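Local atomic coordinates of snaclec convulxin subunit alpha (Crotalus durissus, PDB entry 1UMR), a protein that activates platelets as a snake venom C-type lectin-like toxin subunit by binding the collagen receptor glycoprotein VI. Residues E21-E26 with I125-K130; V68-R73 with S105-E110; K77-S82 with L99-C104. One frame throughout, in Å; residues are numbered along the deposited sequence.

Contact 1 (E21-E26 with I125-K130); sequences EEMNWE and IPFVCK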
loop_
_atom_site.group_PDB
_atom_site.type_symbol
_atom_site.label_atom_id
_atom_site.label_comp_id
_atom_site.label_asym_id
_atom_site.label_seq_id
_atom_site.Cartn_x
_atom_site.Cartn_y
_atom_site.Cartn_z
ATOM N N GLU A 21 37.533 -6.316 -48.534
ATOM C CA GLU A 21 36.922 -6.267 -49.862
ATOM C C GLU A 21 35.710 -5.372 -49.641
ATOM O O GLU A 21 35.061 -5.455 -48.578
ATOM C CB GLU A 21 36.296 -7.603 -50.241
ATOM C CG GLU A 21 36.758 -8.251 -51.520
ATOM C CD GLU A 21 37.433 -9.557 -51.151
ATOM O OE1 GLU A 21 38.677 -9.478 -50.977
ATOM O OE2 GLU A 21 36.727 -10.628 -50.969
ATOM N N GLU A 22 35.371 -4.552 -50.625
ATOM C CA GLU A 22 34.372 -3.526 -50.394
ATOM C C GLU A 22 33.002 -3.991 -50.918
ATOM O O GLU A 22 32.880 -4.303 -52.092
ATOM C CB GLU A 22 34.793 -2.313 -51.168
ATOM C CG GLU A 22 35.716 -1.438 -50.379
ATOM C CD GLU A 22 36.382 -0.358 -51.234
ATOM O OE1 GLU A 22 36.806 0.643 -50.607
ATOM O OE2 GLU A 22 36.500 -0.510 -52.488
ATOM N N MET A 23 31.974 -4.015 -50.065
ATOM C CA MET A 23 30.759 -4.676 -50.447
ATOM C C MET A 23 29.652 -4.022 -49.710
ATOM O O MET A 23 29.892 -3.404 -48.714
ATOM C CB MET A 23 30.797 -6.139 -50.073
ATOM C CG MET A 23 31.418 -7.050 -51.185
ATOM S SD MET A 23 31.229 -8.758 -50.739
ATOM C CE MET A 23 32.490 -9.639 -51.683
ATOM N N ASN A 24 28.445 -4.060 -50.244
ATOM C CA ASN A 24 27.395 -3.492 -49.445
ATOM C C ASN A 24 26.907 -4.583 -48.549
ATOM O O ASN A 24 27.257 -5.816 -48.664
ATOM C CB ASN A 24 26.235 -2.917 -50.331
ATOM C CG ASN A 24 25.604 -3.964 -51.213
ATOM O OD1 ASN A 24 25.019 -3.658 -52.266
ATOM N ND2 ASN A 24 25.657 -5.209 -50.758
ATOM N N TRP A 25 26.051 -4.129 -47.679
ATOM C CA TRP A 25 25.645 -4.946 -46.571
ATOM C C TRP A 25 25.026 -6.273 -47.035
ATOM O O TRP A 25 25.373 -7.363 -46.580
ATOM C CB TRP A 25 24.745 -4.143 -45.631
ATOM C CG TRP A 25 24.474 -4.798 -44.344
ATOM C CD1 TRP A 25 24.980 -4.480 -43.080
ATOM C CD2 TRP A 25 23.558 -5.866 -44.153
ATOM N NE1 TRP A 25 24.382 -5.287 -42.112
ATOM C CE2 TRP A 25 23.505 -6.147 -42.752
ATOM C CE3 TRP A 25 22.695 -6.569 -45.018
ATOM C CZ2 TRP A 25 22.659 -7.132 -42.228
ATOM C CZ3 TRP A 25 21.865 -7.572 -44.498
ATOM C CH2 TRP A 25 21.819 -7.830 -43.102
ATOM N N GLU A 26 24.145 -6.231 -47.978
ATOM C CA GLU A 26 23.611 -7.524 -48.244
ATOM C C GLU A 26 24.567 -8.385 -49.085
ATOM O O GLU A 26 24.489 -9.629 -49.075
ATOM C CB GLU A 26 22.164 -7.441 -48.745
ATOM C CG GLU A 26 22.062 -7.499 -50.237
ATOM C CD GLU A 26 20.972 -6.618 -50.884
ATOM O OE1 GLU A 26 21.237 -6.268 -52.064
ATOM O OE2 GLU A 26 19.901 -6.286 -50.249
ATOM N N ILE A 125 31.810 -1.458 -48.123
ATOM C CA ILE A 125 32.915 -1.486 -47.203
ATOM C C ILE A 125 33.363 -2.941 -46.866
ATOM O O ILE A 125 32.694 -3.925 -47.243
ATOM C CB ILE A 125 32.621 -0.697 -45.941
ATOM C CG1 ILE A 125 31.255 -1.115 -45.366
ATOM C CG2 ILE A 125 32.607 0.818 -46.206
ATOM C CD1 ILE A 125 31.008 -0.574 -43.972
ATOM N N PRO A 126 34.543 -3.052 -46.226
ATOM C CA PRO A 126 34.986 -4.330 -45.688
ATOM C C PRO A 126 33.965 -4.736 -44.621
ATOM O O PRO A 126 33.084 -3.922 -44.265
ATOM C CB PRO A 126 36.400 -4.055 -45.122
ATOM C CG PRO A 126 36.521 -2.549 -45.049
ATOM C CD PRO A 126 35.514 -1.968 -45.979
ATOM N N PHE A 127 34.073 -5.984 -44.151
ATOM C CA PHE A 127 33.083 -6.554 -43.285
ATOM C C PHE A 127 33.701 -7.727 -42.559
ATOM O O PHE A 127 34.762 -8.270 -43.034
ATOM C CB PHE A 127 31.921 -6.992 -44.137
ATOM C CG PHE A 127 32.294 -7.922 -45.197
ATOM C CD1 PHE A 127 32.679 -7.457 -46.419
ATOM C CD2 PHE A 127 32.236 -9.298 -45.003
ATOM C CE1 PHE A 127 33.011 -8.331 -47.477
ATOM C CE2 PHE A 127 32.536 -10.151 -46.071
ATOM C CZ PHE A 127 32.943 -9.625 -47.332
ATOM N N VAL A 128 33.084 -8.089 -41.412
ATOM C CA VAL A 128 33.518 -9.235 -40.631
ATOM C C VAL A 128 32.550 -10.363 -40.727
ATOM O O VAL A 128 31.368 -10.117 -40.643
ATOM C CB VAL A 128 33.758 -8.813 -39.147
ATOM C CG1 VAL A 128 34.187 -10.021 -38.202
ATOM C CG2 VAL A 128 34.827 -7.785 -39.118
ATOM N N CYS A 129 33.043 -11.597 -40.963
ATOM C CA CYS A 129 32.221 -12.814 -40.961
ATOM C C CYS A 129 32.323 -13.612 -39.632
ATOM O O CYS A 129 33.352 -13.563 -38.930
ATOM C CB CYS A 129 32.586 -13.730 -42.090
ATOM S SG CYS A 129 32.142 -13.052 -43.710
ATOM N N LYS A 130 31.253 -14.292 -39.248
ATOM C CA LYS A 130 31.235 -15.124 -38.036
ATOM C C LYS A 130 30.479 -16.411 -38.261
ATOM O O LYS A 130 29.503 -16.465 -39.003
ATOM C CB LYS A 130 30.763 -14.370 -36.790
ATOM C CG LYS A 130 30.242 -15.241 -35.580
ATOM C CD LYS A 130 29.572 -14.301 -34.540
ATOM C CE LYS A 130 28.951 -15.049 -33.305
ATOM N NZ LYS A 130 28.556 -14.127 -32.208
#

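Contact 2 (V68-R73 with S105-E110); sequences VSIGLR and SLLKKE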
loop_
_atom_site.group_PDB
_atom_site.type_symbol
_atom_site.label_atom_id
_atom_site.label_comp_id
_atom_site.label_asym_id
_atom_site.label_seq_id
_atom_site.Cartn_x
_atom_site.Cartn_y
_atom_site.Cartn_z
ATOM N N VAL A 68 33.725 -1.014 -40.934
ATOM C CA VAL A 68 33.474 -2.473 -41.134
ATOM C C VAL A 68 32.014 -2.798 -40.883
ATOM O O VAL A 68 31.437 -2.441 -39.832
ATOM C CB VAL A 68 34.402 -3.370 -40.259
ATOM C CG1 VAL A 68 34.375 -4.826 -40.731
ATOM C CG2 VAL A 68 35.822 -2.933 -40.427
ATOM N N SER A 69 31.395 -3.433 -41.852
ATOM C CA SER A 69 29.972 -3.828 -41.667
ATOM C C SER A 69 29.814 -4.869 -40.498
ATOM O O SER A 69 30.615 -5.786 -40.381
ATOM C CB SER A 69 29.421 -4.422 -42.957
ATOM O OG SER A 69 28.929 -3.437 -43.876
ATOM N N ILE A 70 28.795 -4.731 -39.651
ATOM C CA ILE A 70 28.360 -5.845 -38.809
ATOM C C ILE A 70 26.837 -6.177 -39.120
ATOM O O ILE A 70 26.191 -5.582 -40.027
ATOM C CB ILE A 70 28.566 -5.560 -37.430
ATOM C CG1 ILE A 70 27.559 -4.490 -37.057
ATOM C CG2 ILE A 70 30.040 -5.118 -37.191
ATOM C CD1 ILE A 70 27.740 -3.871 -35.769
ATOM N N GLY A 71 26.296 -7.183 -38.447
ATOM C CA GLY A 71 25.138 -7.925 -38.952
ATOM C C GLY A 71 23.814 -7.350 -38.420
ATOM O O GLY A 71 22.765 -8.023 -38.466
ATOM N N LEU A 72 23.809 -6.103 -37.933
ATOM C CA LEU A 72 22.539 -5.575 -37.407
ATOM C C LEU A 72 21.832 -4.791 -38.437
ATOM O O LEU A 72 22.395 -3.834 -39.094
ATOM C CB LEU A 72 22.792 -4.684 -36.210
ATOM C CG LEU A 72 22.548 -5.146 -34.808
ATOM C CD1 LEU A 72 22.864 -3.914 -33.829
ATOM C CD2 LEU A 72 21.107 -5.716 -34.507
ATOM N N ARG A 73 20.556 -5.073 -38.572
ATOM C CA ARG A 73 19.862 -4.332 -39.647
ATOM C C ARG A 73 18.436 -4.061 -39.181
ATOM O O ARG A 73 17.870 -4.891 -38.429
ATOM C CB ARG A 73 19.969 -5.089 -41.002
ATOM C CG ARG A 73 18.901 -4.721 -42.150
ATOM C CD ARG A 73 19.214 -5.261 -43.627
ATOM N NE ARG A 73 18.549 -4.412 -44.658
ATOM C CZ ARG A 73 18.853 -4.145 -46.016
ATOM N NH1 ARG A 73 19.850 -4.690 -46.748
ATOM N NH2 ARG A 73 18.076 -3.236 -46.654
ATOM N N SER A 105 24.455 -1.252 -40.275
ATOM C CA SER A 105 25.349 -0.829 -39.177
ATOM C C SER A 105 26.792 -1.216 -39.370
ATOM O O SER A 105 27.138 -2.030 -40.226
ATOM C CB SER A 105 24.876 -1.332 -37.850
ATOM O OG SER A 105 24.902 -2.721 -37.997
ATOM N N LEU A 106 27.655 -0.538 -38.612
ATOM C CA LEU A 106 29.056 -0.582 -38.896
ATOM C C LEU A 106 29.947 -0.276 -37.678
ATOM O O LEU A 106 29.449 0.172 -36.625
ATOM C CB LEU A 106 29.321 0.322 -40.100
ATOM C CG LEU A 106 29.806 1.775 -40.180
ATOM C CD1 LEU A 106 29.257 2.364 -41.427
ATOM C CD2 LEU A 106 29.501 2.627 -39.039
ATOM N N LEU A 107 31.238 -0.650 -37.769
ATOM C CA LEU A 107 32.225 -0.182 -36.772
ATOM C C LEU A 107 33.179 0.820 -37.484
ATOM O O LEU A 107 33.458 0.678 -38.684
ATOM C CB LEU A 107 33.057 -1.384 -36.337
ATOM C CG LEU A 107 32.733 -2.352 -35.146
ATOM C CD1 LEU A 107 31.467 -2.138 -34.373
ATOM C CD2 LEU A 107 32.971 -3.841 -35.512
ATOM N N LYS A 108 33.724 1.772 -36.744
ATOM C CA LYS A 108 34.638 2.807 -37.239
ATOM C C LYS A 108 36.042 2.666 -36.690
ATOM O O LYS A 108 36.193 2.587 -35.485
ATOM C CB LYS A 108 34.141 4.167 -36.654
ATOM C CG LYS A 108 33.305 4.923 -37.567
ATOM C CD LYS A 108 32.458 5.885 -36.852
ATOM C CE LYS A 108 31.464 6.462 -37.880
ATOM N NZ LYS A 108 31.239 7.952 -37.698
ATOM N N LYS A 109 37.068 2.771 -37.528
ATOM C CA LYS A 109 38.454 2.892 -36.991
ATOM C C LYS A 109 38.564 4.040 -35.995
ATOM O O LYS A 109 39.264 3.944 -34.987
ATOM C CB LYS A 109 39.498 3.148 -38.080
ATOM C CG LYS A 109 40.992 2.941 -37.538
ATOM C CD LYS A 109 42.159 2.982 -38.682
ATOM C CE LYS A 109 42.235 4.294 -39.546
ATOM N NZ LYS A 109 43.633 4.857 -39.829
ATOM N N GLU A 110 37.897 5.148 -36.247
ATOM C CA GLU A 110 38.227 6.312 -35.409
ATOM C C GLU A 110 37.689 6.170 -33.981
ATOM O O GLU A 110 37.892 6.996 -33.131
ATOM C CB GLU A 110 37.918 7.630 -36.124
ATOM C CG GLU A 110 36.697 7.563 -36.987
ATOM C CD GLU A 110 36.988 7.073 -38.367
ATOM O OE1 GLU A 110 36.602 5.925 -38.701
ATOM O OE2 GLU A 110 37.538 7.868 -39.136
HETATM O O HOH W 1 26.963 -1.739 -43.074
#

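Contact 3 (K77-S82 with L99-C104); sequences KEKQCS and LYITKC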
loop_
_atom_site.group_PDB
_atom_site.type_symbol
_atom_site.label_atom_id
_atom_site.label_comp_id
_atom_site.label_asym_id
_atom_site.label_seq_id
_atom_site.Cartn_x
_atom_site.Cartn_y
_atom_site.Cartn_z
ATOM N N LYS A 77 9.771 -2.103 -42.825
ATOM C CA LYS A 77 9.661 -1.967 -44.258
ATOM C C LYS A 77 9.525 -0.488 -44.662
ATOM O O LYS A 77 10.002 -0.143 -45.696
ATOM C CB LYS A 77 8.506 -2.809 -44.699
ATOM C CG LYS A 77 8.774 -4.303 -44.425
ATOM C CD LYS A 77 7.601 -5.188 -44.833
ATOM C CE LYS A 77 7.979 -6.658 -44.907
ATOM N NZ LYS A 77 6.732 -7.402 -45.170
ATOM N N GLU A 78 8.944 0.361 -43.793
ATOM C CA GLU A 78 8.836 1.803 -43.945
ATOM C C GLU A 78 10.253 2.393 -44.025
ATOM O O GLU A 78 11.181 1.807 -43.525
ATOM C CB GLU A 78 8.118 2.434 -42.704
ATOM C CG GLU A 78 6.920 1.663 -42.124
ATOM C CD GLU A 78 7.354 0.656 -41.033
ATOM O OE1 GLU A 78 7.503 -0.515 -41.395
ATOM O OE2 GLU A 78 7.570 1.005 -39.813
ATOM N N LYS A 79 10.357 3.600 -44.578
ATOM C CA LYS A 79 11.578 4.379 -44.789
ATOM C C LYS A 79 12.321 4.716 -43.572
ATOM O O LYS A 79 13.548 4.669 -43.571
ATOM C CB LYS A 79 11.287 5.695 -45.559
ATOM C CG LYS A 79 11.101 5.541 -47.107
ATOM C CD LYS A 79 10.667 6.798 -47.833
ATOM C CE LYS A 79 10.580 6.464 -49.308
ATOM N NZ LYS A 79 9.485 7.202 -49.911
ATOM N N GLN A 80 11.603 5.040 -42.513
ATOM C CA GLN A 80 12.248 5.323 -41.247
ATOM C C GLN A 80 11.195 4.835 -40.292
ATOM O O GLN A 80 10.190 4.336 -40.785
ATOM C CB GLN A 80 12.612 6.817 -41.099
ATOM C CG GLN A 80 11.489 7.922 -41.126
ATOM C CD GLN A 80 10.463 7.734 -40.052
ATOM O OE1 GLN A 80 10.803 7.689 -38.887
ATOM N NE2 GLN A 80 9.220 7.475 -40.452
ATOM N N CYS A 81 11.385 4.942 -38.966
ATOM C CA CYS A 81 10.666 4.045 -38.057
ATOM C C CYS A 81 9.811 4.795 -37.086
ATOM O O CYS A 81 9.169 4.163 -36.231
ATOM C CB CYS A 81 11.609 3.152 -37.207
ATOM S SG CYS A 81 12.568 2.058 -38.207
ATOM N N SER A 82 9.751 6.099 -37.223
ATOM C CA SER A 82 8.664 6.834 -36.517
ATOM C C SER A 82 7.333 6.605 -37.216
ATOM O O SER A 82 7.156 7.009 -38.363
ATOM C CB SER A 82 8.960 8.339 -36.453
ATOM O OG SER A 82 8.158 8.931 -35.422
ATOM N N LEU A 99 19.314 8.635 -49.778
ATOM C CA LEU A 99 20.552 8.968 -49.107
ATOM C C LEU A 99 20.498 9.021 -47.577
ATOM O O LEU A 99 21.510 8.788 -46.921
ATOM C CB LEU A 99 21.156 10.263 -49.675
ATOM C CG LEU A 99 22.423 10.199 -50.578
ATOM C CD1 LEU A 99 22.673 8.807 -51.378
ATOM C CD2 LEU A 99 22.415 11.452 -51.516
ATOM N N TYR A 100 19.356 9.371 -46.982
ATOM C CA TYR A 100 19.303 9.508 -45.508
ATOM C C TYR A 100 18.682 8.315 -44.817
ATOM O O TYR A 100 18.456 8.349 -43.602
ATOM C CB TYR A 100 18.571 10.812 -45.091
ATOM C CG TYR A 100 19.456 12.057 -45.258
ATOM C CD1 TYR A 100 19.680 12.618 -46.563
ATOM C CD2 TYR A 100 20.117 12.624 -44.138
ATOM C CE1 TYR A 100 20.493 13.719 -46.733
ATOM C CE2 TYR A 100 20.919 13.706 -44.284
ATOM C CZ TYR A 100 21.089 14.263 -45.613
ATOM O OH TYR A 100 21.927 15.339 -45.780
ATOM N N ILE A 101 18.367 7.269 -45.580
ATOM C CA ILE A 101 17.896 6.022 -44.978
ATOM C C ILE A 101 19.047 5.172 -44.526
ATOM O O ILE A 101 19.799 4.680 -45.401
ATOM C CB ILE A 101 16.963 5.258 -45.947
ATOM C CG1 ILE A 101 15.690 6.089 -46.227
ATOM C CG2 ILE A 101 16.589 3.807 -45.444
ATOM C CD1 ILE A 101 14.898 5.387 -47.476
ATOM N N THR A 102 19.178 4.984 -43.182
ATOM C CA THR A 102 20.391 4.361 -42.617
ATOM C C THR A 102 19.934 3.190 -41.791
ATOM O O THR A 102 19.765 3.325 -40.563
ATOM C CB THR A 102 21.235 5.334 -41.725
ATOM O OG1 THR A 102 20.417 6.070 -40.759
ATOM C CG2 THR A 102 21.909 6.506 -42.606
ATOM N N LYS A 103 19.708 2.069 -42.484
ATOM C CA LYS A 103 19.112 0.864 -41.908
ATOM C C LYS A 103 20.127 -0.307 -41.584
ATOM O O LYS A 103 19.758 -1.339 -40.984
ATOM C CB LYS A 103 18.060 0.332 -42.874
ATOM C CG LYS A 103 16.727 1.027 -42.838
ATOM C CD LYS A 103 15.751 0.367 -43.934
ATOM C CE LYS A 103 14.253 0.805 -43.640
ATOM N NZ LYS A 103 13.414 0.039 -44.664
ATOM N N CYS A 104 21.372 -0.131 -42.019
ATOM C CA CYS A 104 22.454 -1.038 -41.673
ATOM C C CYS A 104 23.339 -0.549 -40.516
ATOM O O CYS A 104 23.018 0.453 -39.794
ATOM C CB CYS A 104 23.238 -1.354 -42.952
ATOM S SG CYS A 104 22.152 -2.425 -43.809
#

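Contact 1 (E21-E26 with I125-K130)
M23 and I125 exchange two backbone hydrogen bonds, M23 N to I125 O at 2.9 Å and I125 N to M23 O at 2.8 Å, and so form one antiparallel hydrogen-bonded pair. Both bonds are somewhat bent at the hydrogen. This pairing belongs to the C-type lectin fold, where the last strand, 125-131, meets the short strand 22-23 just ahead of the helix that begins right after N24, its N-cap residue. The chain turns a corner at E21, and the M23 and I125 side chains diverge from the pair. Weaker CA-H...O contacts support the pair. P126 CA approaches E21 O at 3.1 Å, and E22 CA lies 3.6 Å from I125 O, which thus receives a second, softer donor. P126 has no N-H to give, so its CA-H faces E21 O instead. Further out, the side chains of M23 and F127 run obliquely against each other. M23 is extended beyond CG, which sits beside the backbone N (chi1 -89°), and this carries the thioether out alongside the ring. F127 CG lies between its own backbone N and carbonyl carbon (chi1 56°), which sets the phenyl beside E21 O and the M23 thioether. The ring also reaches helix 25-35 at A28 and C32, the latter in a disulfide with C129, whose SG lies at the ring edge in its plane; at the far end K130 NZ makes a salt bridge to E49. The Met-aromatic contact itself is oblique: M23 SD is 4.7 Å from the F127 ring centroid, 56° off the ring normal, and comes nearest at F127 CE1, 3.7 Å away.

Contact 2 (V68-R73 with S105-E110)
V68 and L107 are joined by a close pair of backbone hydrogen bonds, V68 N to L107 O at 2.8 Å and L107 N to V68 O at 2.7 Å. S69 and L106 follow as a non-hydrogen-bonded antiparallel pair. S69 and L106 point to one face of the sheet, V68 and L107 to the other. The next carbonyl, S105 O, takes two donors: I70 N at 3.2 Å, standing above its plane, and a water at 2.9 Å that is also hydrogen-bonded to S69 OG. Past I70 the strand bows out through G71, and a side chain makes the next link across. S105 OG, held between its own backbone N and carbonyl carbon (chi1 61°), donates to L72 O at 3.0 Å, in the carbonyl plane and on a lone pair. The same oxygen also touches I70 CG1 at 3.3 Å and L72 CB, so carbons of both residues flank the bond. The other branch of I70, CG2, meets L107 CD2 at 3.6 Å, the two side chains crossing at about a right angle. This is the small antiparallel sheet of the C-type lectin fold, with strand 104-108 between 67-74 and 117-119. V68 packs on V128 and S69 on F127 of strand 125-131, L107 packs on W116, and W25 at the start of helix 25-35 donates to I70 O; L72 and R73 pair antiparallel with a strand of another chain, so the sheet runs on across the interface.

Contact 3 (K77-S82 with L99-C104)
K103 and I101 both direct their side chains at the loop backbone at E78 and K79, one with a charged end and the other with a methyl end. K103 is extended beyond CG, which lies anti to the carbonyl carbon (chi1 -80°), and the straight chain delivers its ammonium group to the backbone of 77-82. K103 NZ donates to E78 O at 3.1 Å, coming from above the carbonyl plane, 45° out of it. A second acceptor for NZ is the carbonyl of N76, so two backbone oxygens ahead of K79 hold the ammonium group. K103 CE follows close behind, 3.2 Å from E78 O. The carboxylate of E78 stays apart, its OE1 6.8 Å from K103 NZ, so any attraction between the opposite charges is probably weak and long-range. I101 crosses K79 obliquely. Its CD1 touches the root of the lysine, 3.8 Å from K79 CG, while CG1 and CG2 both lie against K79 O, CG2 at 3.7 Å. Past this apolar patch the K79 chain bends at its last torsion and leads away, NZ hydrogen-bonding to the backbone carbonyl of D94. These residues form the two stems of the long loop between strands 67-74 and 104-108 of the C-type lectin domain, the loop that snaclec subunits typically exchange to make their heterodimers. At the sheet end, K103 and C104 both face A119 in a classic beta bulge, and C104 is in a disulfide with C121. On the other stem Q80 folds back so that NE2 donates to S82 O at 3.0 Å, nearly straight at 172° and in the plane of its amide. Between them lies C81, whose SG forms the interchain disulfide to the beta subunit.

Overall arrangement
From the N terminus, strand 14-20 leads to the corner at E21, where contact 1 begins; it closes only at 125-130, enclosing 98 residues. Nested inside, contact 2 pairs 68-73 with 105-110, and nested again inside that, contact 3 joins the stems of the long loop, 77-82 and 99-104. None of the loops cross. Contacts 1 and 2, with centres about 9 Å apart, interlock where P126 O meets S69 N and V68 packs on V128, tying the sheet holding strand 125-131 to the smaller one. Contact 3 lies farther out, its centre about 16 Å from that of contact 2, yet C104 reaches back to W25 and R73.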